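PDB 5GKQ: AlyGC mutant - R241A from Glaciecola chathamensis S18K6, which degrades alginate as a lyase of polysaccharide lyase family 6, here an engineered mutant with mannuronate residues bound. Local coordinates for residues Thr184-Thr189 against Ile215-Ser220; Arg264-Asp269 against Asn301-Val306. All blocks are in the same frame, centred on the assembly; numbering follows the deposited sequence.

Contact 1. Residues Thr184-Thr189 against Ile215-Ser220; sequences TLRIGT and IISNKS. With BEM (beta-D-mannopyranuronic acid), chain C; BEM (beta-D-mannopyranuronic acid), chain B; BEM (beta-D-mannopyranuronic acid), chain D.
The Arg186 guanidinium meets a mannuronate carboxylate at its edge: O6B of the chain D sugar lies near its plane, 3.3 Å from NH1 of Arg186 in a weak hydrogen bond. The other flat group, the Asn218 amide, crosses Ile187 with OD1 3.9 Å from Ile187 CB; OD1 bonds to Asn223 and ND2 to the carbonyl of Ser220. CG of Arg186 stands anti to the backbone N (chi1 -165°), 4.0 Å from Ser217 CB, and the bend at chi3 turns the guanidinium toward the glycan, where NE bonds weakly to Gly188 O. Between the Arg186 and Asn218 faces runs the parallel pairing of adjacent beta-helix coils: Ser217 N to Leu185 O is 2.8 Å and Ile187 N to Ser217 O is 3.0 Å. Leu185 and Ile216 pack on the Ile187 face. Lys219, extended beyond CG, places NZ 2.6 Å from O2 of the chain C sugar and also bonds O6A of chain B, modelled very short. Replacing Arg186 with leucine would probably leave the chain D carboxylate without this partner, although Arg153 also binds the glycan. Apolar and amide packing thus backs one face of the strands, while basic groups on their glycan side are suited to a polyuronate.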
loop_
_atom_site.group_PDB
_atom_site.type_symbol
_atom_site.label_atom_id
_atom_site.label_comp_id
_atom_site.label_asym_id
_atom_site.label_seq_id
_atom_site.Cartn_x
_atom_site.Cartn_y
_atom_site.Cartn_z
ATOM N N THR A 184 -6.350 24.933 10.124
ATOM C CA THR A 184 -7.734 25.236 9.828
ATOM C C THR A 184 -7.879 26.531 9.039
ATOM O O THR A 184 -8.558 26.542 8.014
ATOM C CB THR A 184 -8.540 25.296 11.112
ATOM O OG1 THR A 184 -8.694 23.966 11.610
ATOM C CG2 THR A 184 -9.912 25.895 10.837
ATOM N N LEU A 185 -7.224 27.610 9.476
ATOM C CA LEU A 185 -7.354 28.927 8.866
ATOM C C LEU A 185 -5.990 29.582 8.703
ATOM O O LEU A 185 -5.248 29.723 9.677
ATOM C CB LEU A 185 -8.258 29.837 9.709
ATOM C CG LEU A 185 -8.431 31.306 9.295
ATOM C CD1 LEU A 185 -9.075 31.392 7.935
ATOM C CD2 LEU A 185 -9.291 32.016 10.301
ATOM N N ARG A 186 -5.685 30.027 7.488
ATOM C CA ARG A 186 -4.440 30.718 7.174
ATOM C C ARG A 186 -4.749 32.051 6.508
ATOM O O ARG A 186 -5.497 32.095 5.533
ATOM C CB ARG A 186 -3.573 29.865 6.248
ATOM C CG ARG A 186 -2.129 30.308 6.130
ATOM C CD ARG A 186 -1.432 29.531 5.028
ATOM N NE ARG A 186 -1.839 29.986 3.702
ATOM C CZ ARG A 186 -1.896 29.211 2.625
ATOM N NH1 ARG A 186 -1.588 27.931 2.700
ATOM N NH2 ARG A 186 -2.283 29.720 1.468
ATOM N N ILE A 187 -4.158 33.126 7.009
ATOM C CA ILE A 187 -4.424 34.473 6.518
ATOM C C ILE A 187 -3.118 35.035 5.966
ATOM O O ILE A 187 -2.390 35.761 6.643
ATOM C CB ILE A 187 -4.997 35.374 7.608
ATOM C CG1 ILE A 187 -6.164 34.685 8.281
ATOM C CG2 ILE A 187 -5.462 36.700 7.010
ATOM C CD1 ILE A 187 -6.549 35.355 9.549
ATOM N N GLY A 188 -2.829 34.738 4.706
ATOM C CA GLY A 188 -1.633 35.192 4.026
ATOM C C GLY A 188 -0.623 34.067 3.868
ATOM O O GLY A 188 -0.883 32.910 4.193
ATOM N N THR A 189 0.544 34.436 3.354
ATOM C CA THR A 189 1.697 33.552 3.268
ATOM C C THR A 189 2.941 34.334 3.689
ATOM O O THR A 189 2.884 35.532 3.982
ATOM C CB THR A 189 1.858 32.973 1.861
ATOM O OG1 THR A 189 1.596 33.992 0.903
ATOM C CG2 THR A 189 0.894 31.873 1.635
ATOM N N ILE A 215 -3.633 25.879 14.587
ATOM C CA ILE A 215 -5.036 25.965 14.191
ATOM C C ILE A 215 -5.221 27.120 13.213
ATOM O O ILE A 215 -5.647 26.932 12.069
ATOM C CB ILE A 215 -5.950 26.124 15.420
ATOM C CG1 ILE A 215 -5.620 25.092 16.500
ATOM C CG2 ILE A 215 -7.379 25.939 15.022
ATOM C CD1 ILE A 215 -6.249 25.414 17.836
ATOM N N ILE A 216 -4.889 28.327 13.653
ATOM C CA ILE A 216 -4.855 29.518 12.819
ATOM C C ILE A 216 -3.400 29.871 12.572
ATOM O O ILE A 216 -2.597 29.885 13.508
ATOM C CB ILE A 216 -5.599 30.689 13.484
ATOM C CG1 ILE A 216 -7.062 30.331 13.689
ATOM C CG2 ILE A 216 -5.471 31.948 12.655
ATOM C CD1 ILE A 216 -7.840 31.401 14.375
ATOM N N SER A 217 -3.058 30.145 11.320
ATOM C CA SER A 217 -1.742 30.653 10.956
ATOM C C SER A 217 -1.938 32.037 10.357
ATOM O O SER A 217 -2.422 32.164 9.231
ATOM C CB SER A 217 -1.040 29.716 9.973
ATOM O OG SER A 217 0.331 30.043 9.831
ATOM N N ASN A 218 -1.583 33.073 11.106
ATOM C CA ASN A 218 -1.657 34.429 10.596
ATOM C C ASN A 218 -0.340 34.802 9.943
ATOM O O ASN A 218 0.714 34.729 10.572
ATOM C CB ASN A 218 -1.964 35.428 11.701
ATOM C CG ASN A 218 -2.183 36.819 11.158
ATOM O OD1 ASN A 218 -3.243 37.115 10.616
ATOM N ND2 ASN A 218 -1.181 37.680 11.292
ATOM N N LYS A 219 -0.405 35.231 8.691
ATOM C CA LYS A 219 0.793 35.567 7.935
ATOM C C LYS A 219 0.556 36.836 7.120
ATOM O O LYS A 219 0.849 36.905 5.930
ATOM C CB LYS A 219 1.210 34.389 7.056
ATOM C CG LYS A 219 1.630 33.175 7.842
ATOM C CD LYS A 219 1.876 31.980 6.953
ATOM C CE LYS A 219 2.632 30.896 7.679
ATOM N NZ LYS A 219 2.534 29.630 6.931
ATOM N N SER A 220 0.017 37.865 7.763
ATOM C CA SER A 220 -0.281 39.127 7.100
ATOM C C SER A 220 -0.300 40.208 8.159
ATOM O O SER A 220 -0.178 39.933 9.351
ATOM C CB SER A 220 -1.624 39.091 6.379
ATOM O OG SER A 220 -1.983 37.765 6.083
HETATM C C1 BEM C . 5.844 27.545 5.936
HETATM C C2 BEM C . 6.267 28.976 6.092
HETATM O O2 BEM C . 5.022 29.650 6.115
HETATM C C3 BEM C . 7.064 29.379 7.326
HETATM O O3 BEM C . 6.597 30.660 7.774
HETATM C C4 BEM C . 7.035 28.408 8.497
HETATM O O4 BEM C . 8.372 27.984 8.747
HETATM C C5 BEM C . 6.159 27.181 8.307
HETATM O O5 BEM C . 6.260 26.689 6.979
HETATM C C6 BEM C . 4.734 27.458 8.675
HETATM O O6B BEM C . 3.917 26.598 8.326
HETATM O O6A BEM C . 4.506 28.236 9.621
HETATM C C1 BEM B . 2.987 26.772 1.770
HETATM C C2 BEM B . 3.805 25.719 2.474
HETATM O O2 BEM B . 5.153 25.710 2.022
HETATM C C3 BEM B . 3.782 26.007 3.949
HETATM O O3 BEM B . 4.606 25.067 4.604
HETATM C C4 BEM B . 4.310 27.384 4.213
HETATM O O4 BEM B . 4.442 27.532 5.623
HETATM C C5 BEM B . 3.337 28.330 3.527
HETATM O O5 BEM B . 3.418 28.069 2.137
HETATM C C6 BEM B . 3.759 29.731 3.730
HETATM O O6B BEM B . 4.592 30.176 2.950
HETATM O O6A BEM B . 3.735 30.137 4.886
HETATM C C1 BEM D . 1.853 28.315 -3.035
HETATM C C2 BEM D . 3.005 29.004 -2.331
HETATM O O2 BEM D . 2.577 30.260 -1.831
HETATM C C3 BEM D . 3.537 28.117 -1.214
HETATM O O3 BEM D . 4.389 28.803 -0.312
HETATM C C4 BEM D . 2.446 27.566 -0.348
HETATM O O4 BEM D . 3.078 26.527 0.380
HETATM C C5 BEM D . 1.372 26.952 -1.214
HETATM O O5 BEM D . 0.864 27.959 -2.078
HETATM C C6 BEM D . 0.404 26.279 -0.287
HETATM O O6B BEM D . -0.805 26.596 -0.234
HETATM O O6A BEM D . 0.922 25.493 0.526
HETATM O O1 BEM D . 1.346 29.194 -4.037
#

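Contact 2. Residues Arg264-Asp269 against Asn301-Val306; sequences RVINRD and NRYHQV. With BEM (beta-D-mannopyranuronic acid), chain E.
Ile266 CD1 sits squarely over the Tyr303 ring, 3.8 Å from its centroid and 4° off the normal, a CH-pi contact. Over the opposite face, offset toward the rim, lies C5 of the chain E mannuronate, so the phenol is clamped between protein and sugar. CG1 of Ile266, anti to the carbonyl carbon (chi1 -53°), sends CD1 to the ring, while CG2 packs on Tyr303 CB and the carbonyl of His304. Arg264 comes obliquely, NH1 3.7 Å from Tyr303 CE2, with guanidinium and ring planes 85° apart; its NH2 has a long, weak ion pair with Glu214.

The tightly packed part continues through Asn267, which grips the backbone of His304 twice. Asn267 N bonds to His304 O and His304 N to Asn267 OD1, both at 3.2 Å, each donor tilted from the carbonyl plane; Asn267 ND2 goes to Ala240 O. Val306 closes this end, its CG2 against the Val265 carbonyl and Ile266 CA.

The outer side is looser. Arg268 and His304 are partly exposed, their guanidinium and imidazole edge to edge and nearly coplanar, with NH1 of Arg268 4.1 Å from ND1 of His304. The imidazole is tied instead through NE2 to the carbonyl of Lys299.

At the glycan end, Tyr303 N donates to O6B of the chain E sugar at 2.9 Å, and Arg302 NE adds a weak bond to the same oxygen. The irregular loop 301-306 is thus pinned to the turn after strand 263-265 by the two hydrogen bonds between Asn267 and His304 and by apolar packing. Its chemistry implies a sugar site in which the backbone and Arg302 meet the carboxylate while Tyr303, backed by Ile266, offers the pyranose a flat wall.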
loop_
_atom_site.group_PDB
_atom_site.type_symbol
_atom_site.label_atom_id
_atom_site.label_comp_id
_atom_site.label_asym_id
_atom_site.label_seq_id
_atom_site.Cartn_x
_atom_site.Cartn_y
_atom_site.Cartn_z
ATOM N N ARG A 264 0.500 32.088 20.219
ATOM C CA ARG A 264 1.932 32.179 19.985
ATOM C C ARG A 264 2.250 33.527 19.366
ATOM O O ARG A 264 1.819 33.809 18.247
ATOM C CB ARG A 264 2.421 31.066 19.067
ATOM C CG ARG A 264 3.846 30.719 19.325
ATOM C CD ARG A 264 4.625 30.269 18.123
ATOM N NE ARG A 264 4.007 29.182 17.390
ATOM C CZ ARG A 264 4.636 28.447 16.486
ATOM N NH1 ARG A 264 5.916 28.662 16.224
ATOM N NH2 ARG A 264 3.981 27.493 15.853
ATOM N N VAL A 265 3.037 34.334 20.067
ATOM C CA VAL A 265 3.339 35.696 19.651
ATOM C C VAL A 265 4.712 35.733 18.994
ATOM O O VAL A 265 5.724 35.365 19.600
ATOM C CB VAL A 265 3.266 36.669 20.838
ATOM C CG1 VAL A 265 3.400 38.120 20.361
ATOM C CG2 VAL A 265 1.965 36.461 21.603
ATOM N N ILE A 266 4.750 36.205 17.775
ATOM C CA ILE A 266 5.953 36.352 17.046
ATOM C C ILE A 266 5.804 37.688 16.363
ATOM O O ILE A 266 4.726 38.128 16.140
ATOM C CB ILE A 266 6.059 35.283 15.995
ATOM C CG1 ILE A 266 5.875 33.937 16.619
ATOM C CG2 ILE A 266 7.415 35.296 15.375
ATOM C CD1 ILE A 266 5.983 32.821 15.643
ATOM N N ASN A 267 6.892 38.338 16.041
ATOM C CA ASN A 267 6.857 39.599 15.345
ATOM C C ASN A 267 6.491 40.866 16.067
ATOM O O ASN A 267 6.537 40.943 17.251
ATOM C CB ASN A 267 6.124 39.475 14.033
ATOM C CG ASN A 267 6.453 38.220 13.324
ATOM O OD1 ASN A 267 7.518 38.055 12.819
ATOM N ND2 ASN A 267 5.524 37.331 13.279
ATOM N N ARG A 268 6.147 41.878 15.306
ATOM C CA ARG A 268 5.896 43.200 15.824
ATOM C C ARG A 268 4.511 43.750 16.016
ATOM O O ARG A 268 3.631 43.450 15.285
ATOM C CB ARG A 268 6.512 44.147 14.814
ATOM C CG ARG A 268 7.774 44.849 15.221
ATOM C CD ARG A 268 8.412 45.555 14.039
ATOM N NE ARG A 268 8.894 44.592 13.073
ATOM C CZ ARG A 268 8.906 44.805 11.772
ATOM N NH1 ARG A 268 9.356 43.882 10.944
ATOM N NH2 ARG A 268 8.470 45.950 11.304
ATOM N N ASP A 269 4.365 44.599 17.018
ATOM C CA ASP A 269 3.159 45.401 17.243
ATOM C C ASP A 269 1.903 44.555 17.428
ATOM O O ASP A 269 0.806 44.986 17.071
ATOM C CB ASP A 269 2.944 46.413 16.116
ATOM C CG ASP A 269 4.095 47.385 15.977
ATOM O OD1 ASP A 269 4.684 47.781 17.005
ATOM O OD2 ASP A 269 4.418 47.759 14.834
ATOM N N ASN A 301 10.652 34.375 5.268
ATOM C CA ASN A 301 10.145 33.068 5.667
ATOM C C ASN A 301 10.668 32.752 7.062
ATOM O O ASN A 301 10.716 31.590 7.476
ATOM C CB ASN A 301 10.555 31.996 4.654
ATOM C CG ASN A 301 12.059 31.949 4.443
ATOM O OD1 ASN A 301 12.746 32.956 4.618
ATOM N ND2 ASN A 301 12.576 30.780 4.084
ATOM N N ARG A 302 11.065 33.790 7.800
ATOM C CA ARG A 302 11.720 33.624 9.083
ATOM C C ARG A 302 10.967 34.373 10.171
ATOM O O ARG A 302 10.540 35.512 9.975
ATOM C CB ARG A 302 13.161 34.093 8.994
ATOM C CG ARG A 302 13.876 33.372 7.887
ATOM C CD ARG A 302 13.843 31.833 8.149
ATOM N NE ARG A 302 14.332 31.494 9.469
ATOM C CZ ARG A 302 15.387 30.683 9.673
ATOM N NH1 ARG A 302 16.046 30.127 8.680
ATOM N NH2 ARG A 302 15.810 30.429 10.888
ATOM N N TYR A 303 10.796 33.708 11.312
ATOM C CA TYR A 303 10.193 34.330 12.481
ATOM C C TYR A 303 11.026 35.518 12.917
ATOM O O TYR A 303 12.224 35.382 13.165
ATOM C CB TYR A 303 10.088 33.313 13.613
ATOM C CG TYR A 303 9.105 32.215 13.330
ATOM C CD1 TYR A 303 8.125 32.384 12.373
ATOM C CD2 TYR A 303 9.157 31.014 14.018
ATOM C CE1 TYR A 303 7.225 31.394 12.104
ATOM C CE2 TYR A 303 8.262 30.014 13.758
ATOM C CZ TYR A 303 7.298 30.210 12.801
ATOM O OH TYR A 303 6.401 29.207 12.545
ATOM N N HIS A 304 10.407 36.684 13.002
ATOM C CA HIS A 304 11.118 37.899 13.352
ATOM C C HIS A 304 10.966 38.208 14.829
ATOM O O HIS A 304 9.960 37.877 15.452
ATOM C CB HIS A 304 10.621 39.082 12.536
ATOM C CG HIS A 304 11.068 39.051 11.113
ATOM N ND1 HIS A 304 10.907 40.120 10.260
ATOM C CD2 HIS A 304 11.678 38.082 10.395
ATOM C CE1 HIS A 304 11.395 39.806 9.073
ATOM N NE2 HIS A 304 11.868 38.574 9.129
ATOM N N GLN A 305 11.983 38.855 15.376
ATOM C CA GLN A 305 12.016 39.223 16.780
ATOM C C GLN A 305 10.693 39.842 17.224
ATOM O O GLN A 305 10.091 40.640 16.504
ATOM C CB GLN A 305 13.179 40.197 17.000
ATOM C CG GLN A 305 13.104 41.017 18.247
ATOM C CD GLN A 305 14.339 41.859 18.448
ATOM O OE1 GLN A 305 15.172 41.549 19.297
ATOM N NE2 GLN A 305 14.467 42.933 17.673
ATOM N N VAL A 306 10.225 39.426 18.403
ATOM C CA VAL A 306 9.050 40.045 18.999
ATOM C C VAL A 306 9.417 41.451 19.432
ATOM O O VAL A 306 10.414 41.664 20.134
ATOM C CB VAL A 306 8.527 39.216 20.181
ATOM C CG1 VAL A 306 7.653 40.077 21.087
ATOM C CG2 VAL A 306 7.757 38.006 19.688
HETATM C C1 BEM E . 8.749 28.451 10.047
HETATM C C2 BEM E . 8.753 27.198 10.943
HETATM O O2 BEM E . 8.174 26.096 10.231
HETATM C C3 BEM E . 10.121 26.836 11.539
HETATM O O3 BEM E . 10.464 25.492 11.223
HETATM C C4 BEM E . 11.277 27.714 11.103
HETATM O O4 BEM E . 12.363 27.514 11.992
HETATM C C5 BEM E . 10.794 29.143 11.177
HETATM O O5 BEM E . 9.927 29.286 10.055
HETATM C C6 BEM E . 11.931 30.116 11.296
HETATM O O6B BEM E . 11.865 31.153 10.625
HETATM O O6A BEM E . 12.478 30.158 12.410
#

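How the contacts relate
Both contacts reach the same run of parallel beta-helix strands and help line one glycan pocket, yet they do not touch: their nearest atoms are about 6 Å apart. Strand 236-241 lies between strands 214-219 and 263-265, and Glu214, at the start of the former, bonds Ser217 of contact 1. Contact 1 is wholly buried, regular strand against strand, and meets its sugars through side-chain cations. Contact 2 lies farther from the centre of the chain, joins a strand end to an irregular loop, has a partly exposed margin, and combines CH-pi packing and a sugar laid over a tyrosine face with a backbone donor at its own mannuronate.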